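Local coordinates for EmGH1 (Erythrobacter marinus, PDB 5Z87), which probably hydrolyses beta-glucosidic bonds as a family 3 glycoside hydrolase and may also act on xylosides and arabinofuranosides, at residues I528-R540 against L579-A591. Residues are numbered along the deposited sequence; the frame is centred on the assembly and turned at random.
Sequences IVMCLGGNESTAR and LIHGRPLSPLVLA
M530 meets helix 588-593 through its terminal methyl: the chain bends at chi3 (-75°), bringing CE to 3.9 Å from L590 CD1, the two side chains running past one another in opposite directions. L532 adds its CD1 to the same leucine methyl, while its carbonyl O receives I580 N at 2.7 Å. L579 CA points its C-H at L532 O and G533 CA its own at I580 O, and G534 N then donates to I580 O at 3.0 Å. L532 paired with L579 and G533 with I580, both in parallel, mark strands 527-533 and 574-580 as neighbours inside the mixed sheet of the family 3 C-terminal domain; the contact lies where these strands run out into loops. Beyond the strand, N535 OD1 accepts from S537 N, an Asx turn, and from T538 N, completing an Asx motif, and one water joins N535 O to G582 N. T538 O sits in the guanidinium plane of R583 and takes NH1 at 2.8 Å (172° at the hydrogen), though NH1 comes in from above the plane of that carbonyl, and A539 CB lies over one guanidinium face, 3.4 Å from R583 NH1. R583 NH2 also reaches R189 O and G550 O, and a leucine here would probably leave T538 O without this donor and those carbonyls without theirs.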
ATOM      1  N   ILE A 528      -9.396 -11.255  37.919  1.00 33.85           N
ATOM      2  CA  ILE A 528     -10.222 -11.075  36.726  1.00 31.05           C
ATOM      3  C   ILE A 528      -9.395 -11.482  35.510  1.00 39.08           C
ATOM      4  O   ILE A 528      -8.277 -10.984  35.324  1.00 33.84           O
ATOM      5  CB  ILE A 528     -10.699  -9.620  36.581  1.00 40.86           C
ATOM      6  CG1 ILE A 528     -11.448  -9.155  37.827  1.00 34.37           C
ATOM      7  CG2 ILE A 528     -11.560  -9.447  35.338  1.00 26.25           C
ATOM      8  CD1 ILE A 528     -11.814  -7.701  37.750  1.00 22.07           C
ATOM      9  N   VAL A 529      -9.931 -12.381  34.688  1.00 38.71           N
ATOM     10  CA  VAL A 529      -9.261 -12.832  33.468  1.00 29.93           C
ATOM     11  C   VAL A 529     -10.149 -12.452  32.297  1.00 34.59           C
ATOM     12  O   VAL A 529     -11.229 -13.033  32.119  1.00 28.30           O
ATOM     13  CB  VAL A 529      -8.982 -14.338  33.468  1.00 26.62           C
ATOM     14  CG1 VAL A 529      -8.487 -14.758  32.104  1.00 34.26           C
ATOM     15  CG2 VAL A 529      -7.963 -14.704  34.531  1.00 28.68           C
ATOM     16  N   MET A 530      -9.701 -11.477  31.498  1.00 26.37           N
ATOM     17  CA  MET A 530     -10.485 -10.960  30.382  1.00 23.73           C
ATOM     18  C   MET A 530     -10.099 -11.682  29.093  1.00 28.95           C
ATOM     19  O   MET A 530      -8.916 -11.728  28.726  1.00 26.32           O
ATOM     20  CB  MET A 530     -10.277  -9.456  30.241  1.00 23.77           C
ATOM     21  CG  MET A 530     -10.261  -8.738  31.585  1.00 26.84           C
ATOM     22  SD  MET A 530     -10.312  -6.951  31.433  1.00 32.46           S
ATOM     23  CE  MET A 530      -8.631  -6.596  30.892  1.00 26.98           C
ATOM     24  N   CYS A 531     -11.101 -12.249  28.415  1.00 26.33           N
ATOM     25  CA  CYS A 531     -10.936 -12.992  27.164  1.00 29.26           C
ATOM     26  C   CYS A 531     -11.526 -12.147  26.038  1.00 30.81           C
ATOM     27  O   CYS A 531     -12.749 -12.072  25.878  1.00 27.42           O
ATOM     28  CB  CYS A 531     -11.608 -14.355  27.256  1.00 30.81           C
ATOM     29  SG  CYS A 531     -10.925 -15.361  28.590  1.00 31.75           S
ATOM     30  N   LEU A 532     -10.647 -11.504  25.269  1.00 24.50           N
ATOM     31  CA  LEU A 532     -11.034 -10.499  24.287  1.00 25.01           C
ATOM     32  C   LEU A 532     -10.356 -10.796  22.946  1.00 27.97           C
ATOM     33  O   LEU A 532      -9.539 -11.716  22.818  1.00 21.60           O
ATOM     34  CB  LEU A 532     -10.665  -9.092  24.782  1.00 33.44           C
ATOM     35  CG  LEU A 532     -10.886  -8.759  26.263  1.00 24.72           C
ATOM     36  CD1 LEU A 532     -10.084  -7.544  26.657  1.00 23.50           C
ATOM     37  CD2 LEU A 532     -12.349  -8.513  26.516  1.00 22.71           C
ATOM     38  N   GLY A 533     -10.706 -10.002  21.937  1.00 24.32           N
ATOM     39  CA  GLY A 533     -10.018 -10.060  20.660  1.00 20.84           C
ATOM     40  C   GLY A 533     -10.951  -9.850  19.490  1.00 23.81           C
ATOM     41  O   GLY A 533     -11.518  -8.762  19.309  1.00 21.73           O
ATOM     42  N   GLY A 534     -11.114 -10.894  18.680  1.00 23.51           N
ATOM     43  CA  GLY A 534     -12.033 -10.879  17.561  1.00 19.57           C
ATOM     44  C   GLY A 534     -12.546 -12.288  17.383  1.00 21.33           C
ATOM     45  O   GLY A 534     -12.181 -13.186  18.137  1.00 21.67           O
ATOM     46  N   ASN A 535     -13.405 -12.494  16.389  1.00 22.79           N
ATOM     47  CA  ASN A 535     -13.889 -13.850  16.146  1.00 26.61           C
ATOM     48  C   ASN A 535     -13.901 -14.110  14.644  1.00 27.04           C
ATOM     49  O   ASN A 535     -13.443 -13.291  13.835  1.00 25.51           O
ATOM     50  CB  ASN A 535     -15.262 -14.089  16.803  1.00 18.12           C
ATOM     51  CG  ASN A 535     -16.344 -13.169  16.273  1.00 23.77           C
ATOM     52  OD1 ASN A 535     -16.294 -12.714  15.130  1.00 26.03           O
ATOM     53  ND2 ASN A 535     -17.341 -12.894  17.107  1.00 25.65           N
ATOM     54  N   GLU A 536     -14.449 -15.269  14.290  1.00 19.97           N
ATOM     55  CA  GLU A 536     -14.495 -15.769  12.927  1.00 21.50           C
ATOM     56  C   GLU A 536     -15.450 -14.978  12.051  1.00 20.43           C
ATOM     57  O   GLU A 536     -15.500 -15.228  10.847  1.00 26.68           O
ATOM     58  CB  GLU A 536     -14.873 -17.257  12.953  1.00 19.32           C
ATOM     59  CG  GLU A 536     -13.780 -18.161  13.556  1.00 22.80           C
ATOM     60  CD  GLU A 536     -13.773 -18.221  15.094  1.00 24.32           C
ATOM     61  OE1 GLU A 536     -12.952 -18.994  15.644  1.00 24.60           O
ATOM     62  OE2 GLU A 536     -14.569 -17.504  15.754  1.00 19.48           O
ATOM     63  N   SER A 537     -16.190 -14.024  12.617  1.00 19.20           N
ATOM     64  CA  SER A 537     -16.951 -13.072  11.818  1.00 24.65           C
ATOM     65  C   SER A 537     -16.218 -11.746  11.592  1.00 24.68           C
ATOM     66  O   SER A 537     -16.478 -11.081  10.587  1.00 27.09           O
ATOM     67  CB  SER A 537     -18.307 -12.784  12.473  1.00 23.47           C
ATOM     68  OG  SER A 537     -19.232 -13.810  12.197  1.00 28.72           O
ATOM     69  N   THR A 538     -15.308 -11.335  12.482  1.00 24.58           N
ATOM     70  CA  THR A 538     -14.628 -10.057  12.272  1.00 24.95           C
ATOM     71  C   THR A 538     -13.335 -10.197  11.473  1.00 22.50           C
ATOM     72  O   THR A 538     -12.910  -9.226  10.835  1.00 20.76           O
ATOM     73  CB  THR A 538     -14.366  -9.352  13.610  1.00 17.88           C
ATOM     74  OG1 THR A 538     -13.555 -10.161  14.467  1.00 17.82           O
ATOM     75  CG2 THR A 538     -15.701  -9.069  14.313  1.00 20.59           C
ATOM     76  N   ALA A 539     -12.716 -11.376  11.482  1.00 20.16           N
ATOM     77  CA  ALA A 539     -11.673 -11.753  10.533  1.00 19.15           C
ATOM     78  C   ALA A 539     -12.177 -12.991   9.803  1.00 25.91           C
ATOM     79  O   ALA A 539     -12.355 -14.051  10.418  1.00 23.27           O
ATOM     80  CB  ALA A 539     -10.339 -12.033  11.230  1.00 13.81           C
ATOM     81  N   ARG A 540     -12.450 -12.854   8.513  0.59 23.18           N
ATOM     82  CA  ARG A 540     -12.842 -14.015   7.732  0.59 25.72           C
ATOM     83  C   ARG A 540     -12.545 -13.742   6.269  0.59 25.66           C
ATOM     84  O   ARG A 540     -12.276 -12.611   5.855  0.59 21.87           O
ATOM     85  CB  ARG A 540     -14.320 -14.367   7.930  0.59 25.60           C
ATOM     86  CG  ARG A 540     -15.291 -13.431   7.232  0.59 26.60           C
ATOM     87  CD  ARG A 540     -16.717 -13.958   7.295  0.59 29.20           C
ATOM     88  NE  ARG A 540     -16.824 -15.361   6.882  0.59 35.37           N
ATOM     89  CZ  ARG A 540     -17.333 -16.326   7.644  0.59 35.15           C
ATOM     90  NH1 ARG A 540     -17.786 -16.042   8.861  0.59 38.60           N
ATOM     91  NH2 ARG A 540     -17.400 -17.572   7.189  0.59 34.21           N
ATOM     92  N   LEU A 579      -5.846 -12.750  24.644  1.00 24.81           N
ATOM     93  CA  LEU A 579      -6.354 -12.350  23.334  1.00 23.86           C
ATOM     94  C   LEU A 579      -6.623 -13.583  22.471  1.00 19.98           C
ATOM     95  O   LEU A 579      -5.736 -14.424  22.269  1.00 21.73           O
ATOM     96  CB  LEU A 579      -5.378 -11.406  22.627  1.00 24.71           C
ATOM     97  CG  LEU A 579      -5.157 -10.039  23.274  1.00 21.25           C
ATOM     98  CD1 LEU A 579      -4.019  -9.321  22.607  1.00 15.19           C
ATOM     99  CD2 LEU A 579      -6.399  -9.207  23.188  1.00 24.68           C
ATOM    100  N   ILE A 580      -7.844 -13.670  21.957  1.00 19.22           N
ATOM    101  CA  ILE A 580      -8.291 -14.752  21.093  1.00 18.61           C
ATOM    102  C   ILE A 580      -8.894 -14.097  19.865  1.00 21.19           C
ATOM    103  O   ILE A 580      -9.797 -13.257  19.995  1.00 25.68           O
ATOM    104  CB  ILE A 580      -9.310 -15.666  21.804  1.00 24.36           C
ATOM    105  CG1 ILE A 580      -8.652 -16.310  23.031  1.00 23.13           C
ATOM    106  CG2 ILE A 580      -9.872 -16.739  20.855  1.00 14.88           C
ATOM    107  CD1 ILE A 580      -9.646 -16.946  24.014  1.00 21.90           C
ATOM    108  N   HIS A 581      -8.390 -14.458  18.682  1.00 18.82           N
ATOM    109  CA  HIS A 581      -8.602 -13.657  17.470  1.00 23.20           C
ATOM    110  C   HIS A 581      -7.915 -14.309  16.269  1.00 18.16           C
ATOM    111  O   HIS A 581      -7.008 -15.134  16.420  1.00 16.34           O
ATOM    112  CB  HIS A 581      -8.046 -12.238  17.646  1.00 17.99           C
ATOM    113  CG  HIS A 581      -6.591 -12.215  18.008  1.00 16.01           C
ATOM    114  ND1 HIS A 581      -5.609 -11.789  17.135  1.00 22.10           N
ATOM    115  CD2 HIS A 581      -5.948 -12.573  19.146  1.00 17.43           C
ATOM    116  CE1 HIS A 581      -4.429 -11.872  17.725  1.00 16.96           C
ATOM    117  NE2 HIS A 581      -4.605 -12.356  18.941  1.00 22.97           N
ATOM    118  N   GLY A 582      -8.337 -13.893  15.071  1.00 20.91           N
ATOM    119  CA  GLY A 582      -7.702 -14.321  13.835  1.00 22.53           C
ATOM    120  C   GLY A 582      -6.529 -13.465  13.372  1.00 18.98           C
ATOM    121  O   GLY A 582      -5.372 -13.852  13.541  1.00 23.25           O
ATOM    122  N   ARG A 583      -6.809 -12.310  12.783  1.00 15.47           N
ATOM    123  CA  ARG A 583      -5.743 -11.423  12.301  1.00 24.23           C
ATOM    124  C   ARG A 583      -4.900 -10.880  13.455  1.00 20.24           C
ATOM    125  O   ARG A 583      -5.363 -10.805  14.597  1.00 23.45           O
ATOM    126  CB  ARG A 583      -6.340 -10.249  11.541  1.00 15.06           C
ATOM    127  CG  ARG A 583      -7.253  -9.405  12.427  1.00 19.89           C
ATOM    128  CD  ARG A 583      -7.558  -8.048  11.820  1.00 20.04           C
ATOM    129  NE  ARG A 583      -8.088  -8.168  10.463  1.00 20.50           N
ATOM    130  CZ  ARG A 583      -9.351  -8.472  10.187  1.00 24.65           C
ATOM    131  NH1 ARG A 583     -10.215  -8.682  11.180  1.00 19.50           N
ATOM    132  NH2 ARG A 583      -9.750  -8.554   8.920  1.00 16.99           N
ATOM    133  N   PRO A 584      -3.666 -10.466  13.180  1.00 23.32           N
ATOM    134  CA  PRO A 584      -2.930  -9.680  14.178  1.00 17.21           C
ATOM    135  C   PRO A 584      -3.722  -8.436  14.530  1.00 21.95           C
ATOM    136  O   PRO A 584      -4.205  -7.725  13.643  1.00 21.30           O
ATOM    137  CB  PRO A 584      -1.618  -9.332  13.467  1.00 18.20           C
ATOM    138  CG  PRO A 584      -1.475 -10.376  12.381  1.00 21.28           C
ATOM    139  CD  PRO A 584      -2.888 -10.648  11.941  1.00 23.24           C
ATOM    140  N   LEU A 585      -3.859  -8.174  15.834  1.00 23.10           N
ATOM    141  CA  LEU A 585      -4.590  -7.007  16.326  1.00 21.38           C
ATOM    142  C   LEU A 585      -3.645  -6.013  16.996  1.00 19.28           C
ATOM    143  O   LEU A 585      -2.585  -6.381  17.509  1.00 16.02           O
ATOM    144  CB  LEU A 585      -5.687  -7.418  17.313  1.00 16.42           C
ATOM    145  CG  LEU A 585      -6.890  -8.125  16.674  1.00 18.96           C
ATOM    146  CD1 LEU A 585      -7.814  -8.688  17.725  1.00 20.23           C
ATOM    147  CD2 LEU A 585      -7.648  -7.187  15.750  1.00 22.91           C
ATOM    148  N   SER A 586      -4.048  -4.742  17.004  1.00 16.77           N
ATOM    149  CA  SER A 586      -3.247  -3.660  17.579  1.00 20.87           C
ATOM    150  C   SER A 586      -4.022  -3.055  18.743  1.00 18.92           C
ATOM    151  O   SER A 586      -4.622  -1.976  18.614  1.00 19.27           O
ATOM    152  CB  SER A 586      -2.911  -2.597  16.537  1.00 18.00           C
ATOM    153  OG  SER A 586      -2.047  -3.144  15.568  1.00 20.49           O
ATOM    154  N   PRO A 587      -4.026  -3.723  19.890  1.00 18.91           N
ATOM    155  CA  PRO A 587      -4.879  -3.356  21.032  1.00 22.81           C
ATOM    156  C   PRO A 587      -4.180  -2.319  21.918  1.00 22.76           C
ATOM    157  O   PRO A 587      -3.647  -2.604  22.994  1.00 21.59           O
ATOM    158  CB  PRO A 587      -5.079  -4.701  21.733  1.00 14.87           C
ATOM    159  CG  PRO A 587      -3.719  -5.405  21.504  1.00 16.62           C
ATOM    160  CD  PRO A 587      -3.117  -4.833  20.231  1.00 19.87           C
ATOM    161  N   LEU A 588      -4.187  -1.074  21.429  1.00 18.37           N
ATOM    162  CA  LEU A 588      -3.442   0.009  22.062  1.00 20.89           C
ATOM    163  C   LEU A 588      -3.957   0.289  23.463  1.00 24.22           C
ATOM    164  O   LEU A 588      -3.178   0.368  24.422  1.00 23.89           O
ATOM    165  CB  LEU A 588      -3.560   1.281  21.225  1.00 26.10           C
ATOM    166  CG  LEU A 588      -2.535   1.641  20.170  1.00 36.05           C
ATOM    167  CD1 LEU A 588      -2.817   3.073  19.725  1.00 30.50           C
ATOM    168  CD2 LEU A 588      -1.132   1.505  20.736  1.00 32.78           C
ATOM    169  N   VAL A 589      -5.272   0.475  23.586  1.00 21.26           N
ATOM    170  CA  VAL A 589      -5.876   0.755  24.884  1.00 28.13           C
ATOM    171  C   VAL A 589      -5.512  -0.335  25.880  1.00 27.09           C
ATOM    172  O   VAL A 589      -5.008  -0.055  26.976  1.00 28.08           O
ATOM    173  CB  VAL A 589      -7.398   0.923  24.728  1.00 26.71           C
ATOM    174  CG1 VAL A 589      -8.082   0.982  26.084  1.00 25.85           C
ATOM    175  CG2 VAL A 589      -7.680   2.193  23.921  1.00 18.17           C
ATOM    176  N   LEU A 590      -5.694  -1.597  25.482  1.00 22.57           N
ATOM    177  CA  LEU A 590      -5.332  -2.708  26.356  1.00 18.50           C
ATOM    178  C   LEU A 590      -3.838  -2.719  26.660  1.00 24.27           C
ATOM    179  O   LEU A 590      -3.428  -2.988  27.796  1.00 21.91           O
ATOM    180  CB  LEU A 590      -5.765  -4.023  25.718  1.00 19.81           C
ATOM    181  CG  LEU A 590      -5.773  -5.256  26.618  1.00 29.65           C
ATOM    182  CD1 LEU A 590      -6.881  -5.128  27.670  1.00 21.47           C
ATOM    183  CD2 LEU A 590      -5.944  -6.531  25.766  1.00 18.16           C
ATOM    184  N   ALA A 591      -3.003  -2.438  25.660  1.00 23.10           N
ATOM    185  CA  ALA A 591      -1.566  -2.456  25.916  1.00 25.65           C
ATOM    186  C   ALA A 591      -1.160  -1.344  26.881  1.00 23.00           C
ATOM    187  O   ALA A 591      -0.253  -1.531  27.699  1.00 24.24           O
ATOM    188  CB  ALA A 591      -0.785  -2.355  24.597  1.00 26.74           C
TER
HETATM  189  O   HOH W   1     -10.657 -12.158  14.751  1.00 24.38           O